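Local coordinates for protein NADPH-dependent aldehyde reductase YqhD (Escherichia coli, PDB 4QGS) that reduces a broad range of short-chain aldehydes to alcohols with NADPH, working as a homodimer with one catalytic zinc ion per subunit, at residues A[189-192]-A[193-196]; A[239-242]-A[243-247]; A[247-250]-A[251-255]; A[255-258]-A[259-262]. All coordinates share one frame; numbering follows the deposited sequence.

Contact 1: A[189-192]-A[193-196]; sequences VYTY and TLPP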
ATOM      1  N   VAL A 189      -7.521 -12.019  12.559  1.00 18.18           N
ATOM      2  CA  VAL A 189      -6.744 -12.863  13.480  1.00 19.12           C
ATOM      3  C   VAL A 189      -5.331 -13.118  12.953  1.00 15.72           C
ATOM      4  O   VAL A 189      -4.375 -13.210  13.734  1.00 18.60           O
ATOM      5  CB  VAL A 189      -7.452 -14.207  13.743  1.00 19.76           C
ATOM      6  CG1 VAL A 189      -6.531 -15.165  14.551  1.00 20.14           C
ATOM      7  CG2 VAL A 189      -8.768 -13.965  14.461  1.00 21.28           C
ATOM      8  N   TYR A 190      -5.181 -13.206  11.630  1.00 16.71           N
ATOM      9  CA  TYR A 190      -3.863 -13.404  11.037  1.00 17.67           C
ATOM     10  C   TYR A 190      -2.945 -12.196  11.263  1.00 20.11           C
ATOM     11  O   TYR A 190      -1.740 -12.313  11.083  1.00 22.21           O
ATOM     12  CB  TYR A 190      -3.951 -13.678   9.533  1.00 19.55           C
ATOM     13  CG  TYR A 190      -4.683 -14.951   9.147  1.00 20.19           C
ATOM     14  CD1 TYR A 190      -4.919 -15.958  10.078  1.00 20.94           C
ATOM     15  CD2 TYR A 190      -5.143 -15.141   7.842  1.00 19.15           C
ATOM     16  CE1 TYR A 190      -5.587 -17.123   9.722  1.00 22.90           C
ATOM     17  CE2 TYR A 190      -5.809 -16.311   7.481  1.00 20.93           C
ATOM     18  CZ  TYR A 190      -6.028 -17.290   8.421  1.00 22.44           C
ATOM     19  OH  TYR A 190      -6.697 -18.448   8.073  1.00 24.78           O
ATOM     20  N   THR A 191      -3.502 -11.045  11.651  1.00 16.43           N
ATOM     21  CA  THR A 191      -2.659  -9.872  11.899  1.00 17.81           C
ATOM     22  C   THR A 191      -2.155  -9.805  13.345  1.00 19.47           C
ATOM     23  O   THR A 191      -1.315  -8.976  13.661  1.00 17.71           O
ATOM     24  CB  THR A 191      -3.385  -8.532  11.568  1.00 16.01           C
ATOM     25  OG1 THR A 191      -4.370  -8.230  12.563  1.00 19.39           O
ATOM     26  CG2 THR A 191      -4.055  -8.606  10.209  1.00 19.62           C
ATOM     27  N   TYR A 192      -2.653 -10.678  14.218  1.00 17.87           N
ATOM     28  CA  TYR A 192      -2.246 -10.644  15.631  1.00 19.27           C
ATOM     29  C   TYR A 192      -0.740 -10.800  15.826  1.00 19.69           C
ATOM     30  O   TYR A 192      -0.174 -10.273  16.784  1.00 22.22           O
ATOM     31  CB  TYR A 192      -2.930 -11.751  16.431  1.00 20.04           C
ATOM     32  CG  TYR A 192      -4.420 -11.632  16.634  1.00 19.37           C
ATOM     33  CD1 TYR A 192      -5.159 -10.569  16.095  1.00 18.40           C
ATOM     34  CD2 TYR A 192      -5.098 -12.594  17.372  1.00 19.72           C
ATOM     35  CE1 TYR A 192      -6.535 -10.492  16.285  1.00 22.04           C
ATOM     36  CE2 TYR A 192      -6.455 -12.518  17.568  1.00 20.94           C
ATOM     37  CZ  TYR A 192      -7.177 -11.468  17.029  1.00 22.18           C
ATOM     38  OH  TYR A 192      -8.535 -11.429  17.249  1.00 22.56           O
ATOM     39  N   THR A 193      -0.100 -11.548  14.932  1.00 17.76           N
ATOM     40  CA  THR A 193       1.319 -11.878  15.093  1.00 24.63           C
ATOM     41  C   THR A 193       2.274 -10.806  14.540  1.00 24.53           C
ATOM     42  O   THR A 193       3.492 -10.893  14.735  1.00 24.37           O
ATOM     43  CB  THR A 193       1.647 -13.228  14.414  1.00 22.13           C
ATOM     44  OG1 THR A 193       1.271 -13.169  13.030  1.00 28.94           O
ATOM     45  CG2 THR A 193       0.902 -14.355  15.095  1.00 31.30           C
ATOM     46  N   LEU A 194       1.742  -9.798  13.860  1.00 20.81           N
ATOM     47  CA  LEU A 194       2.588  -8.728  13.341  1.00 19.67           C
ATOM     48  C   LEU A 194       3.348  -8.000  14.451  1.00 17.78           C
ATOM     49  O   LEU A 194       2.762  -7.601  15.457  1.00 17.08           O
ATOM     50  CB  LEU A 194       1.753  -7.715  12.561  1.00 21.14           C
ATOM     51  CG  LEU A 194       1.074  -8.255  11.310  1.00 26.10           C
ATOM     52  CD1 LEU A 194       0.024  -7.271  10.805  1.00 24.80           C
ATOM     53  CD2 LEU A 194       2.130  -8.499  10.245  1.00 29.91           C
ATOM     54  N   PRO A 195       4.662  -7.816  14.268  1.00 18.45           N
ATOM     55  CA  PRO A 195       5.391  -7.028  15.263  1.00 20.07           C
ATOM     56  C   PRO A 195       4.873  -5.598  15.319  1.00 16.44           C
ATOM     57  O   PRO A 195       4.335  -5.093  14.313  1.00 17.44           O
ATOM     58  CB  PRO A 195       6.851  -7.069  14.763  1.00 21.49           C
ATOM     59  CG  PRO A 195       6.915  -8.242  13.850  1.00 28.06           C
ATOM     60  CD  PRO A 195       5.544  -8.356  13.223  1.00 19.64           C
ATOM     61  N   PRO A 196       5.030  -4.943  16.478  1.00 17.12           N
ATOM     62  CA  PRO A 196       4.541  -3.576  16.690  1.00 19.46           C
ATOM     63  C   PRO A 196       5.031  -2.630  15.595  1.00 17.32           C
ATOM     64  O   PRO A 196       4.265  -1.778  15.146  1.00 18.24           O
ATOM     65  CB  PRO A 196       5.124  -3.206  18.059  1.00 22.21           C
ATOM     66  CG  PRO A 196       5.270  -4.526  18.766  1.00 23.55           C
ATOM     67  CD  PRO A 196       5.656  -5.507  17.693  1.00 20.75           C
TER
HETATM   68  O   HOH W   1      -0.194 -14.582  11.070  1.00 26.75           O
HETATM   69  O   HOH W   2       0.236  -7.610  16.415  1.00 17.18           O
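Thr191 and Leu194 are the two ends of a type I beta turn in the loop that carries the chain from strand 183-186 to helix 196-211. The turn is closed by a backbone hydrogen bond from Leu194 N to Thr191 O (3.2 Å), whose donor stands well above the carbonyl plane, 59° out of it. The Leu194 side chain then folds back over the same oxygen. With CG beside its own backbone N (chi1 -64°), the chain lies alongside the turn: CG comes to 3.4 Å from Thr191 O, and CD1 rests on Thr191 CB at 3.7 Å. An alanine here is likely to uncover Thr191 O and CB and to give up the packing on Leu150, though the backbone bond itself needs no side chain.

The loop forms part of the cofactor site, since Tyr190 and Thr193 both bind NADP(+). In this cofactor-free form a water bridges these two residues, donating to Tyr190 O (2.7 Å) and hydrogen-bonding to Thr193 OG1 (2.8 Å). A second water joins Tyr192 O and Leu194 O across the turn, 2.7 Å from the latter. The Tyr190 hydroxyl itself is engaged by Gln60. The Tyr192 ring folds back on the start of the loop, with Val189 CA 3.6 Å above one face. On the side of helix 249-262, Thr191 packs against Arg252 and Met256, while Pro195 takes the N-cap position of helix 196-211.

Contact 2: A[239-242]-A[243-247]; sequences GPKA and LKEPE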
ATOM      1  N   GLY A 239      -6.240   2.603  15.804  1.00 18.06           N
ATOM      2  CA  GLY A 239      -4.846   2.350  15.475  1.00 18.96           C
ATOM      3  C   GLY A 239      -3.957   2.204  16.701  1.00 18.63           C
ATOM      4  O   GLY A 239      -3.227   1.223  16.814  1.00 17.86           O
ATOM      5  N   PRO A 240      -4.023   3.171  17.634  1.00 18.64           N
ATOM      6  CA  PRO A 240      -3.214   3.024  18.852  1.00 18.31           C
ATOM      7  C   PRO A 240      -3.609   1.798  19.666  1.00 19.76           C
ATOM      8  O   PRO A 240      -2.752   1.183  20.301  1.00 19.08           O
ATOM      9  CB  PRO A 240      -3.516   4.308  19.629  1.00 17.03           C
ATOM     10  CG  PRO A 240      -3.890   5.301  18.578  1.00 18.89           C
ATOM     11  CD  PRO A 240      -4.690   4.483  17.588  1.00 19.26           C
ATOM     12  N   LYS A 241      -4.890   1.442  19.646  1.00 18.57           N
ATOM     13  CA  LYS A 241      -5.342   0.270  20.384  1.00 20.00           C
ATOM     14  C   LYS A 241      -4.774  -1.030  19.813  1.00 21.21           C
ATOM     15  O   LYS A 241      -4.633  -2.014  20.532  1.00 20.72           O
ATOM     16  CB  LYS A 241      -6.863   0.191  20.384  1.00 17.80           C
ATOM     17  CG  LYS A 241      -7.541   1.368  21.028  1.00 22.18           C
ATOM     18  CD  LYS A 241      -9.057   1.169  20.958  1.00 22.95           C
ATOM     19  CE  LYS A 241      -9.822   2.414  21.334  1.00 28.85           C
ATOM     20  NZ  LYS A 241     -11.271   2.234  21.009  1.00 31.89           N
ATOM     21  N   ALA A 242      -4.473  -1.044  18.516  1.00 17.53           N
ATOM     22  CA  ALA A 242      -3.977  -2.266  17.887  1.00 15.79           C
ATOM     23  C   ALA A 242      -2.597  -2.605  18.454  1.00 20.15           C
ATOM     24  O   ALA A 242      -2.196  -3.767  18.495  1.00 20.05           O
ATOM     25  CB  ALA A 242      -3.931  -2.119  16.367  1.00 19.89           C
ATOM     26  N   LEU A 243      -1.899  -1.576  18.908  1.00 17.98           N
ATOM     27  CA  LEU A 243      -0.594  -1.752  19.528  1.00 19.20           C
ATOM     28  C   LEU A 243      -0.736  -2.200  20.986  1.00 22.65           C
ATOM     29  O   LEU A 243       0.002  -3.069  21.458  1.00 24.61           O
ATOM     30  CB  LEU A 243       0.205  -0.456  19.441  1.00 19.27           C
ATOM     31  CG  LEU A 243       0.598   0.012  18.040  1.00 18.87           C
ATOM     32  CD1 LEU A 243       1.221   1.399  18.119  1.00 22.69           C
ATOM     33  CD2 LEU A 243       1.566  -0.975  17.376  1.00 19.11           C
ATOM     34  N   LYS A 244      -1.695  -1.609  21.690  1.00 19.31           N
ATOM     35  CA  LYS A 244      -1.905  -1.877  23.120  1.00 21.36           C
ATOM     36  C   LYS A 244      -2.624  -3.192  23.348  1.00 23.46           C
ATOM     37  O   LYS A 244      -2.411  -3.871  24.363  1.00 26.62           O
ATOM     38  CB  LYS A 244      -2.707  -0.745  23.767  1.00 22.47           C
ATOM     39  CG  LYS A 244      -1.956   0.580  23.838  1.00 29.92           C
ATOM     40  CD  LYS A 244      -2.902   1.750  24.085  1.00 38.11           C
ATOM     41  CE  LYS A 244      -2.204   3.081  23.832  1.00 43.38           C
ATOM     42  NZ  LYS A 244      -3.145   4.231  23.818  1.00 39.07           N
ATOM     43  N   GLU A 245      -3.476  -3.543  22.396  1.00 22.23           N
ATOM     44  CA  GLU A 245      -4.322  -4.722  22.496  1.00 23.71           C
ATOM     45  C   GLU A 245      -4.266  -5.540  21.211  1.00 20.03           C
ATOM     46  O   GLU A 245      -5.256  -5.609  20.468  1.00 21.51           O
ATOM     47  CB  GLU A 245      -5.768  -4.324  22.782  1.00 25.51           C
ATOM     48  CG  GLU A 245      -5.974  -3.324  23.912  1.00 27.77           C
ATOM     49  CD  GLU A 245      -7.446  -2.962  24.068  1.00 32.79           C
ATOM     50  OE1 GLU A 245      -8.248  -3.891  24.295  1.00 33.44           O
ATOM     51  OE2 GLU A 245      -7.810  -1.768  23.936  1.00 35.72           O
ATOM     52  N   PRO A 246      -3.118  -6.177  20.952  1.00 18.24           N
ATOM     53  CA  PRO A 246      -2.866  -6.838  19.668  1.00 17.91           C
ATOM     54  C   PRO A 246      -3.832  -7.963  19.353  1.00 21.85           C
ATOM     55  O   PRO A 246      -4.026  -8.258  18.175  1.00 19.98           O
ATOM     56  CB  PRO A 246      -1.442  -7.394  19.828  1.00 20.57           C
ATOM     57  CG  PRO A 246      -0.838  -6.596  20.952  1.00 30.77           C
ATOM     58  CD  PRO A 246      -1.985  -6.342  21.879  1.00 23.07           C
ATOM     59  N   GLU A 247      -4.423  -8.587  20.372  1.00 19.95           N
ATOM     60  CA  GLU A 247      -5.379  -9.674  20.130  1.00 21.37           C
ATOM     61  C   GLU A 247      -6.847  -9.280  20.381  1.00 22.70           C
ATOM     62  O   GLU A 247      -7.737 -10.140  20.511  1.00 22.66           O
ATOM     63  CB  GLU A 247      -4.977 -10.887  20.976  1.00 22.07           C
ATOM     64  CG  GLU A 247      -3.573 -11.351  20.607  1.00 22.59           C
ATOM     65  CD  GLU A 247      -3.203 -12.706  21.167  1.00 30.79           C
ATOM     66  OE1 GLU A 247      -2.145 -13.231  20.765  1.00 41.55           O
ATOM     67  OE2 GLU A 247      -3.957 -13.237  21.998  1.00 32.71           O
TER
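Lys244 lies back along the last turn of helix 222-244, and its side chain can be followed over the carbonyl of Pro240. CB is about equally far from Pro240 O and Lys241 O. CG, held beside the backbone N (chi1 -68°), comes to 3.7 Å from Pro240 O, and CD passes the same atom at 3.8 Å. CE draws off slightly, and the extended chain ends with NZ 4.2 Å from Pro240 CB, at the edge of the proline ring, so the methylenes screen the oxygen.

Beneath this cover Pro240 O accepts two backbone N-H groups. Lys244 N approaches in the carbonyl plane (3.3 Å), whereas Leu243 N stands far above it (3.2 Å), so the one oxygen serves both an i+4 and an i+3 bond. Glu245 N closes the next turn on Lys241 O at 2.7 Å. Its CB also leans on that oxygen, while OE1 bonds to Asn248. The carboxylate's OE2 and Lys241 NZ remain 6.0 Å apart, and Lys241 makes its salt bridge with Asp238.

Glu245 is the first residue to leave helical geometry, and Pro246 follows with a CA-H...O contact of 3.4 Å to Ala242 O. A proline just past the last turn, with no N-H to offer, is a common way for a helix to end, here where helix 222-244 gives way to helix 249-262 in the helical C-terminal domain of an iron-containing alcohol dehydrogenase.

Contact 3: A[247-250]-A[251-255]; sequences ENYD and VRANV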
ATOM      1  N   GLU A 247      -4.423  -8.587  20.372  1.00 19.95           N
ATOM      2  CA  GLU A 247      -5.379  -9.674  20.130  1.00 21.37           C
ATOM      3  C   GLU A 247      -6.847  -9.280  20.381  1.00 22.70           C
ATOM      4  O   GLU A 247      -7.737 -10.140  20.511  1.00 22.66           O
ATOM      5  CB  GLU A 247      -4.977 -10.887  20.976  1.00 22.07           C
ATOM      6  CG  GLU A 247      -3.573 -11.351  20.607  1.00 22.59           C
ATOM      7  CD  GLU A 247      -3.203 -12.706  21.167  1.00 30.79           C
ATOM      8  OE1 GLU A 247      -2.145 -13.231  20.765  1.00 41.55           O
ATOM      9  OE2 GLU A 247      -3.957 -13.237  21.998  1.00 32.71           O
ATOM     10  N   ASN A 248      -7.108  -7.976  20.431  1.00 20.53           N
ATOM     11  CA  ASN A 248      -8.477  -7.478  20.488  1.00 19.05           C
ATOM     12  C   ASN A 248      -9.082  -7.556  19.086  1.00 20.43           C
ATOM     13  O   ASN A 248      -8.768  -6.728  18.231  1.00 18.81           O
ATOM     14  CB  ASN A 248      -8.509  -6.042  21.044  1.00 22.68           C
ATOM     15  CG  ASN A 248      -9.926  -5.465  21.164  1.00 26.07           C
ATOM     16  OD1 ASN A 248     -10.795  -5.736  20.347  1.00 21.01           O
ATOM     17  ND2 ASN A 248     -10.143  -4.638  22.184  1.00 27.99           N
ATOM     18  N   TYR A 249      -9.943  -8.545  18.857  1.00 20.31           N
ATOM     19  CA  TYR A 249     -10.471  -8.779  17.516  1.00 21.39           C
ATOM     20  C   TYR A 249     -11.134  -7.548  16.899  1.00 21.70           C
ATOM     21  O   TYR A 249     -10.857  -7.220  15.743  1.00 17.93           O
ATOM     22  CB  TYR A 249     -11.474  -9.937  17.491  1.00 21.15           C
ATOM     23  CG  TYR A 249     -12.022 -10.106  16.095  1.00 21.88           C
ATOM     24  CD1 TYR A 249     -11.295 -10.787  15.135  1.00 21.61           C
ATOM     25  CD2 TYR A 249     -13.239  -9.543  15.729  1.00 21.83           C
ATOM     26  CE1 TYR A 249     -11.763 -10.926  13.853  1.00 21.30           C
ATOM     27  CE2 TYR A 249     -13.722  -9.667  14.439  1.00 23.56           C
ATOM     28  CZ  TYR A 249     -12.975 -10.365  13.505  1.00 20.75           C
ATOM     29  OH  TYR A 249     -13.429 -10.504  12.215  1.00 23.73           O
ATOM     30  N   ASP A 250     -12.028  -6.897  17.648  1.00 19.48           N
ATOM     31  CA  ASP A 250     -12.775  -5.757  17.110  1.00 21.53           C
ATOM     32  C   ASP A 250     -11.826  -4.654  16.665  1.00 20.60           C
ATOM     33  O   ASP A 250     -12.016  -4.042  15.597  1.00 17.92           O
ATOM     34  CB  ASP A 250     -13.760  -5.202  18.147  1.00 23.14           C
ATOM     35  CG  ASP A 250     -15.001  -6.066  18.310  1.00 32.50           C
ATOM     36  OD1 ASP A 250     -15.222  -6.975  17.481  1.00 30.38           O
ATOM     37  OD2 ASP A 250     -15.765  -5.815  19.270  1.00 31.15           O
ATOM     38  N   VAL A 251     -10.809  -4.407  17.487  1.00 17.98           N
ATOM     39  CA  VAL A 251      -9.787  -3.405  17.177  1.00 16.98           C
ATOM     40  C   VAL A 251      -9.029  -3.773  15.916  1.00 17.66           C
ATOM     41  O   VAL A 251      -8.916  -2.950  14.992  1.00 16.68           O
ATOM     42  CB  VAL A 251      -8.791  -3.234  18.344  1.00 18.44           C
ATOM     43  CG1 VAL A 251      -7.532  -2.497  17.881  1.00 19.23           C
ATOM     44  CG2 VAL A 251      -9.455  -2.486  19.480  1.00 20.67           C
ATOM     45  N   ARG A 252      -8.527  -5.007  15.857  1.00 16.00           N
ATOM     46  CA  ARG A 252      -7.720  -5.444  14.707  1.00 16.60           C
ATOM     47  C   ARG A 252      -8.561  -5.511  13.434  1.00 16.16           C
ATOM     48  O   ARG A 252      -8.074  -5.235  12.335  1.00 16.79           O
ATOM     49  CB  ARG A 252      -7.071  -6.807  14.989  1.00 17.79           C
ATOM     50  CG  ARG A 252      -6.123  -6.820  16.194  1.00 15.88           C
ATOM     51  CD  ARG A 252      -5.128  -5.648  16.187  1.00 16.13           C
ATOM     52  NE  ARG A 252      -4.226  -5.646  15.040  1.00 15.19           N
ATOM     53  CZ  ARG A 252      -3.033  -6.234  15.025  1.00 17.94           C
ATOM     54  NH1 ARG A 252      -2.601  -6.894  16.099  1.00 15.91           N
ATOM     55  NH2 ARG A 252      -2.271  -6.161  13.944  1.00 16.51           N
ATOM     56  N   ALA A 253      -9.832  -5.853  13.596  1.00 15.63           N
ATOM     57  CA  ALA A 253     -10.766  -5.879  12.472  1.00 15.69           C
ATOM     58  C   ALA A 253     -11.004  -4.476  11.912  1.00 14.84           C
ATOM     59  O   ALA A 253     -10.957  -4.256  10.690  1.00 16.66           O
ATOM     60  CB  ALA A 253     -12.102  -6.520  12.898  1.00 17.85           C
ATOM     61  N   ASN A 254     -11.271  -3.518  12.797  1.00 14.91           N
ATOM     62  CA  ASN A 254     -11.490  -2.147  12.341  1.00 16.24           C
ATOM     63  C   ASN A 254     -10.255  -1.600  11.650  1.00 16.43           C
ATOM     64  O   ASN A 254     -10.361  -0.901  10.647  1.00 15.61           O
ATOM     65  CB  ASN A 254     -11.880  -1.232  13.501  1.00 15.82           C
ATOM     66  CG  ASN A 254     -13.356  -1.311  13.824  1.00 19.37           C
ATOM     67  OD1 ASN A 254     -14.194  -1.256  12.926  1.00 15.53           O
ATOM     68  ND2 ASN A 254     -13.680  -1.430  15.104  1.00 19.85           N
ATOM     69  N   VAL A 255      -9.070  -1.913  12.170  1.00 17.81           N
ATOM     70  CA  VAL A 255      -7.867  -1.369  11.547  1.00 16.76           C
ATOM     71  C   VAL A 255      -7.633  -2.015  10.177  1.00 16.40           C
ATOM     72  O   VAL A 255      -7.323  -1.329   9.202  1.00 16.57           O
ATOM     73  CB  VAL A 255      -6.637  -1.544  12.465  1.00 15.85           C
ATOM     74  CG1 VAL A 255      -5.366  -1.150  11.718  1.00 19.62           C
ATOM     75  CG2 VAL A 255      -6.826  -0.697  13.702  1.00 15.26           C
TER
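The side chains of Asn248 and Val251 cross at about a right angle at the start of helix 249-262, where Asn248 is the N-cap. Its CG lies anti to the backbone N (chi1 -179°), which swings the amide forward over the first turn. OD1 accepts from Val251 N at 3.2 Å, along a nearly straight N-H line, although the donor sits above the amide plane, 56° out of it. The flat amide also lies against the valine, with CG 3.5 Å from Val251 CG2, so polar capping and apolar contact use the same group. Glu245 holds the other amide atom, ND2, fixing which way the amide faces. An alanine in place of Asn248 would probably leave Val251 N without its capping acceptor, Glu245 OE1 without its mate and CG2 with less cover.

Tyr249 is set differently. Its ring leans forward along the helix, over the next turn, and Ala253 CB meets one face as a CH-pi contact, 4.2 Å from the centroid and 24° off the ring normal, shifted toward CE2 and CZ. Lys27 adds a cation-pi contact with this ring.

The Arg252 chain bends at chi2 and chi3 and carries its guanidinium away from this turn, so that NH1 can bond to Pro246 O. Near its root, CG passes 3.3 Å from Asn248 O. That oxygen is taken almost head-on by Arg252 N, at 2.9 Å with the donor nearly along the C=O axis.

Contact 4: A[255-258]-A[259-262]; sequences VMWA and ATQA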
ATOM      1  N   VAL A 255      -9.070  -1.913  12.170  1.00 17.81           N
ATOM      2  CA  VAL A 255      -7.867  -1.369  11.547  1.00 16.76           C
ATOM      3  C   VAL A 255      -7.633  -2.015  10.177  1.00 16.40           C
ATOM      4  O   VAL A 255      -7.323  -1.329   9.202  1.00 16.57           O
ATOM      5  CB  VAL A 255      -6.637  -1.544  12.465  1.00 15.85           C
ATOM      6  CG1 VAL A 255      -5.366  -1.150  11.718  1.00 19.62           C
ATOM      7  CG2 VAL A 255      -6.826  -0.697  13.702  1.00 15.26           C
ATOM      8  N   MET A 256      -7.848  -3.320  10.088  1.00 15.38           N
ATOM      9  CA  MET A 256      -7.637  -4.032   8.835  1.00 13.91           C
ATOM     10  C   MET A 256      -8.605  -3.550   7.748  1.00 15.85           C
ATOM     11  O   MET A 256      -8.219  -3.380   6.587  1.00 16.65           O
ATOM     12  CB  MET A 256      -7.801  -5.537   9.033  1.00 16.14           C
ATOM     13  CG  MET A 256      -7.345  -6.363   7.844  1.00 17.85           C
ATOM     14  SD  MET A 256      -7.559  -8.136   8.163  1.00 20.09           S
ATOM     15  CE  MET A 256      -6.356  -8.821   7.034  1.00 18.70           C
ATOM     16  N   TRP A 257      -9.859  -3.336   8.129  1.00 16.81           N
ATOM     17  CA  TRP A 257     -10.883  -2.947   7.157  1.00 14.59           C
ATOM     18  C   TRP A 257     -10.701  -1.492   6.759  1.00 15.07           C
ATOM     19  O   TRP A 257     -10.821  -1.144   5.582  1.00 16.80           O
ATOM     20  CB  TRP A 257     -12.293  -3.197   7.715  1.00 16.21           C
ATOM     21  CG  TRP A 257     -13.431  -3.100   6.682  1.00 15.82           C
ATOM     22  CD1 TRP A 257     -14.650  -2.497   6.865  1.00 18.76           C
ATOM     23  CD2 TRP A 257     -13.447  -3.637   5.347  1.00 15.48           C
ATOM     24  NE1 TRP A 257     -15.419  -2.621   5.722  1.00 17.39           N
ATOM     25  CE2 TRP A 257     -14.703  -3.314   4.779  1.00 18.25           C
ATOM     26  CE3 TRP A 257     -12.526  -4.353   4.571  1.00 19.20           C
ATOM     27  CZ2 TRP A 257     -15.051  -3.687   3.480  1.00 19.68           C
ATOM     28  CZ3 TRP A 257     -12.878  -4.728   3.287  1.00 19.05           C
ATOM     29  CH2 TRP A 257     -14.138  -4.393   2.754  1.00 19.91           C
ATOM     30  N   ALA A 258     -10.380  -0.641   7.729  1.00 15.27           N
ATOM     31  CA  ALA A 258     -10.052   0.749   7.416  1.00 16.96           C
ATOM     32  C   ALA A 258      -8.863   0.854   6.461  1.00 17.12           C
ATOM     33  O   ALA A 258      -8.902   1.627   5.495  1.00 17.37           O
ATOM     34  CB  ALA A 258      -9.772   1.541   8.696  1.00 17.09           C
ATOM     35  N   ALA A 259      -7.797   0.097   6.738  1.00 15.85           N
ATOM     36  CA  ALA A 259      -6.599   0.144   5.918  1.00 17.14           C
ATOM     37  C   ALA A 259      -6.905  -0.349   4.509  1.00 17.35           C
ATOM     38  O   ALA A 259      -6.387   0.171   3.518  1.00 19.95           O
ATOM     39  CB  ALA A 259      -5.467  -0.698   6.576  1.00 16.28           C
ATOM     40  N   THR A 260      -7.778  -1.344   4.416  1.00 16.33           N
ATOM     41  CA  THR A 260      -8.171  -1.856   3.120  1.00 17.08           C
ATOM     42  C   THR A 260      -8.874  -0.775   2.315  1.00 19.77           C
ATOM     43  O   THR A 260      -8.622  -0.636   1.128  1.00 20.81           O
ATOM     44  CB  THR A 260      -9.072  -3.095   3.255  1.00 19.99           C
ATOM     45  OG1 THR A 260      -8.315  -4.144   3.869  1.00 21.66           O
ATOM     46  CG2 THR A 260      -9.539  -3.568   1.893  1.00 23.23           C
ATOM     47  N   GLN A 261      -9.730   0.011   2.958  1.00 16.11           N
ATOM     48  CA  GLN A 261     -10.397   1.098   2.236  1.00 18.75           C
ATOM     49  C   GLN A 261      -9.406   2.202   1.850  1.00 20.86           C
ATOM     50  O   GLN A 261      -9.521   2.791   0.778  1.00 22.36           O
ATOM     51  CB  GLN A 261     -11.553   1.660   3.065  1.00 18.29           C
ATOM     52  CG  GLN A 261     -12.652   0.630   3.298  1.00 16.65           C
ATOM     53  CD  GLN A 261     -13.257   0.164   1.976  1.00 21.25           C
ATOM     54  OE1 GLN A 261     -13.601   0.974   1.134  1.00 33.07           O
ATOM     55  NE2 GLN A 261     -13.358  -1.142   1.793  1.00 34.91           N
ATOM     56  N   ALA A 262      -8.416   2.459   2.701  1.00 19.39           N
ATOM     57  CA  ALA A 262      -7.408   3.482   2.398  1.00 20.64           C
ATOM     58  C   ALA A 262      -6.627   3.129   1.131  1.00 30.29           C
ATOM     59  O   ALA A 262      -6.197   4.009   0.383  1.00 22.49           O
ATOM     60  CB  ALA A 262      -6.457   3.659   3.588  1.00 21.53           C
TER
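Trp257 swings its indole out from the helix with CG opposite its own backbone N (chi1 -168°), and Gln261, one turn later, kinks at chi2 (-61°) to bring its amide back over the ring. The two meet on the second half of helix 249-262, a regular alpha-helix of the C-terminal domain, as an i, i+4 pair. Gln261 NE2 stands 3.4 Å above the indole plane, offset toward the rim, with CZ2 and CH2 its closest ring atoms. The side chains cross obliquely, and the amide plane is turned 62° from the ring, so the group approaches the face through its nitrogen and does not lie flat on it. Thr260 adds its methyl, with CG2 3.8 Å from Trp257 CZ3, and Phe25 brings its ring against the same indole.

The other branch of Thr260 faces the backbone. OG1 donates to Met256 O at 2.8 Å, while Thr260 N reaches that oxygen at 3.0 Å from the opposite face of the carbonyl plane. One acceptor is thus gripped twice by a single residue, a common habit of threonine within helices.

The side facing the neighbouring helices is lined by small residues. Ala258 packs against Thr234 and Leu235 of helix 222-244, and Ala259 and Ala262 rest on helix 196-211, which bears the zinc ligands Asp205 and His209. Ala262 lies near His209, its side chain about 5 Å away, and its N donates to Ala258 O at 3.0 Å.

Overall arrangement
The four contacts follow one another along the chain. Contact 1 lies in the loop after strand 183-186 of the parallel sheet, contact 2 at the end of helix 222-244, and contacts 3 and 4 on helix 249-262. Contacts 2 and 3 share Glu247, and 3 and 4 share Val255, with centres about 8 and 11 Å apart. The centre of contact 1 is about 10 Å from those of 2 and 3, with Tyr192 reaching Pro246 and Arg252. Helix 249-262 thus runs from beside the NADP(+)-binding loop toward the catalytic zinc, the side chain of Ala262 lying about 9 Å from the metal, and so lies in the helical, metal-binding part where it borders the cofactor-binding loop.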